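Local coordinates for amidohydrolase 3 domain-containing protein (PDB 3IGH) that has an unknown substrate but probably hydrolyses carbon-nitrogen bonds other than peptide bonds, as a metal-dependent member of the amidohydrolase family, at residues L181-Y186 with N211-R216. Numbering follows the deposited sequence.
With SO4 (sulfate ion), chain F; SO4 (sulfate ion), chain H.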
loop_
_atom_site.group_PDB
_atom_site.type_symbol
_atom_site.label_atom_id
_atom_site.label_comp_id
_atom_site.label_asym_id
_atom_site.label_seq_id
_atom_site.Cartn_x
_atom_site.Cartn_y
_atom_site.Cartn_z
ATOM N N LEU A 181 -3.420 -1.596 -25.562
ATOM C CA LEU A 181 -4.151 -0.840 -24.562
ATOM C C LEU A 181 -3.167 -0.031 -23.733
ATOM O O LEU A 181 -2.068 -0.505 -23.444
ATOM C CB LEU A 181 -4.972 -1.779 -23.666
ATOM C CG LEU A 181 -6.093 -2.596 -24.328
ATOM C CD1 LEU A 181 -6.719 -3.554 -23.302
ATOM C CD2 LEU A 181 -7.156 -1.679 -24.947
ATOM N N THR A 182 -3.558 1.193 -23.383
ATOM C CA THR A 182 -2.745 2.055 -22.515
ATOM C C THR A 182 -3.265 1.969 -21.093
ATOM O O THR A 182 -4.367 1.469 -20.873
ATOM C CB THR A 182 -2.841 3.529 -22.940
ATOM O OG1 THR A 182 -4.192 3.973 -22.779
ATOM C CG2 THR A 182 -2.404 3.708 -24.401
ATOM N N VAL A 183 -2.492 2.482 -20.131
ATOM C CA VAL A 183 -2.964 2.590 -18.746
ATOM C C VAL A 183 -4.288 3.359 -18.660
ATOM O O VAL A 183 -5.200 2.947 -17.929
ATOM C CB VAL A 183 -1.886 3.203 -17.805
ATOM C CG1 VAL A 183 -2.440 3.410 -16.390
ATOM C CG2 VAL A 183 -0.668 2.292 -17.762
ATOM N N GLU A 184 -4.400 4.440 -19.442
ATOM C CA GLU A 184 -5.626 5.241 -19.484
ATOM C C GLU A 184 -6.839 4.406 -19.917
ATOM O O GLU A 184 -7.943 4.603 -19.399
ATOM C CB GLU A 184 -5.465 6.469 -20.398
ATOM C CG GLU A 184 -4.197 7.289 -20.161
ATOM C CD GLU A 184 -3.041 6.857 -21.052
ATOM O OE1 GLU A 184 -2.175 6.090 -20.573
ATOM O OE2 GLU A 184 -3.006 7.274 -22.235
ATOM N N ASP A 185 -6.634 3.477 -20.857
ATOM C CA ASP A 185 -7.693 2.545 -21.276
ATOM C C ASP A 185 -8.132 1.650 -20.116
ATOM O O ASP A 185 -9.330 1.458 -19.893
ATOM C CB ASP A 185 -7.233 1.651 -22.420
ATOM C CG ASP A 185 -7.039 2.412 -23.715
ATOM O OD1 ASP A 185 -7.708 3.444 -23.927
ATOM O OD2 ASP A 185 -6.207 1.970 -24.516
ATOM N N TYR A 186 -7.152 1.110 -19.395
ATOM C CA TYR A 186 -7.416 0.275 -18.219
ATOM C C TYR A 186 -8.141 1.044 -17.122
ATOM O O TYR A 186 -9.055 0.499 -16.502
ATOM C CB TYR A 186 -6.131 -0.339 -17.674
ATOM C CG TYR A 186 -5.661 -1.588 -18.388
ATOM C CD1 TYR A 186 -4.787 -1.508 -19.475
ATOM C CD2 TYR A 186 -6.073 -2.853 -17.966
ATOM C CE1 TYR A 186 -4.335 -2.658 -20.124
ATOM C CE2 TYR A 186 -5.639 -4.007 -18.611
ATOM C CZ TYR A 186 -4.773 -3.896 -19.687
ATOM O OH TYR A 186 -4.328 -5.023 -20.312
ATOM N N ASN A 211 -2.580 -7.738 -14.571
ATOM C CA ASN A 211 -1.320 -7.565 -15.296
ATOM C C ASN A 211 -0.665 -6.212 -14.976
ATOM O O ASN A 211 -1.125 -5.493 -14.088
ATOM C CB ASN A 211 -1.498 -7.786 -16.822
ATOM C CG ASN A 211 -2.439 -6.770 -17.483
ATOM O OD1 ASN A 211 -2.555 -5.620 -17.054
ATOM N ND2 ASN A 211 -3.111 -7.203 -18.556
ATOM N N GLU A 212 0.389 -5.866 -15.711
ATOM C CA GLU A 212 1.214 -4.689 -15.394
ATOM C C GLU A 212 0.433 -3.388 -15.499
ATOM O O GLU A 212 0.443 -2.569 -14.576
ATOM C CB GLU A 212 2.453 -4.631 -16.307
ATOM C CG GLU A 212 3.541 -5.680 -16.008
ATOM C CD GLU A 212 3.317 -7.063 -16.659
ATOM O OE1 GLU A 212 2.206 -7.371 -17.177
ATOM O OE2 GLU A 212 4.286 -7.859 -16.639
ATOM N N LYS A 213 -0.271 -3.210 -16.612
ATOM C CA LYS A 213 -1.056 -1.990 -16.813
ATOM C C LYS A 213 -2.321 -1.892 -15.970
ATOM O O LYS A 213 -2.715 -0.789 -15.573
ATOM C CB LYS A 213 -1.375 -1.792 -18.288
ATOM C CG LYS A 213 -0.155 -1.468 -19.102
ATOM C CD LYS A 213 -0.499 -1.102 -20.524
ATOM C CE LYS A 213 0.768 -0.709 -21.266
ATOM N NZ LYS A 213 0.526 -0.524 -22.718
ATOM N N ALA A 214 -2.972 -3.028 -15.717
ATOM C CA ALA A 214 -4.119 -3.055 -14.804
ATOM C C ALA A 214 -3.661 -2.651 -13.400
ATOM O O ALA A 214 -4.349 -1.896 -12.728
ATOM C CB ALA A 214 -4.775 -4.429 -14.769
ATOM N N LEU A 215 -2.494 -3.143 -12.979
ATOM C CA LEU A 215 -1.947 -2.746 -11.683
ATOM C C LEU A 215 -1.634 -1.251 -11.614
ATOM O O LEU A 215 -1.979 -0.609 -10.627
ATOM C CB LEU A 215 -0.732 -3.594 -11.278
ATOM C CG LEU A 215 -0.195 -3.319 -9.854
ATOM C CD1 LEU A 215 -1.276 -3.491 -8.770
ATOM C CD2 LEU A 215 1.032 -4.161 -9.534
ATOM N N ARG A 216 -1.018 -0.695 -12.660
ATOM C CA ARG A 216 -0.779 0.760 -12.720
ATOM C C ARG A 216 -2.079 1.560 -12.605
ATOM O O ARG A 216 -2.131 2.579 -11.915
ATOM C CB ARG A 216 -0.072 1.155 -14.017
ATOM C CG ARG A 216 1.368 0.717 -14.120
ATOM C CD ARG A 216 1.956 1.300 -15.402
ATOM N NE ARG A 216 3.352 0.937 -15.569
ATOM C CZ ARG A 216 4.368 1.664 -15.118
ATOM N NH1 ARG A 216 5.609 1.249 -15.316
ATOM N NH2 ARG A 216 4.143 2.804 -14.472
HETATM S S SO4 F . 0.901 3.654 -21.479
HETATM O O1 SO4 F . 0.353 4.814 -20.785
HETATM O O2 SO4 F . 0.789 3.844 -22.919
HETATM O O3 SO4 F . 2.302 3.492 -21.113
HETATM O O4 SO4 F . 0.173 2.471 -21.078
HETATM S S SO4 H . -1.243 -10.316 -19.669
HETATM O O1 SO4 H . -2.574 -9.755 -19.470
HETATM O O2 SO4 H . -1.196 -11.071 -20.914
HETATM O O3 SO4 H . -0.268 -9.236 -19.729
HETATM O O4 SO4 H . -0.910 -11.192 -18.555
#
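Leu-181, just ahead of helix 183-199, meets Lys-213 in the first turn of helix 212-223; strand 202-210 links the two helices in the TIM-barrel-type amidohydrolase fold, a worked example of two capped helix starts meeting. The Leu-181 carbonyl, just past the end of helix 166-180, accepts from Lys-213 NZ at 2.7 Å, the ammonium lying in the carbonyl plane; Glu-178 O is a second acceptor for the same nitrogen. Lys-213 gets there with a chain extended beyond CG (chi2 -173°).

Thr-182 is the N-cap, and it forms a capping box with Asp-185: Thr-182 OG1 takes Asp-185 N, while Asp-185 OD2, also salt-bridged to Arg-101, receives Thr-182 N from above its carboxylate plane. At Val-183, the backbone N donates to O4 of a sulfate, probably from the crystallisation liquor. Val-183 CG2 packs against the aliphatic part of Arg-216, 3.7 Å from Arg-216 CD, the two side chains crossing at about a right angle.

Tyr-186 lays one ring face over the Lys-213 to Ala-214 peptide, with Ala-214 N offset toward the rim; its CE1 lies 3.6 Å from Lys-213 CB. The hydroxyl is hydrogen-bonded to Asn-177 O and also accepts from the side-chain amide of Asn-211, turned 79° from the ring. A phenylalanine here would probably keep the ring packing but leave Asn-177 O and Asn-211 ND2 without this shared partner. Asn-211 is itself an N-cap: OD1 accepts from Ala-214 N nearly along the C=O axis, while ND2 lies 3.1 Å from Tyr-186 OH and donates to O1 of a second sulfate at 2.8 Å.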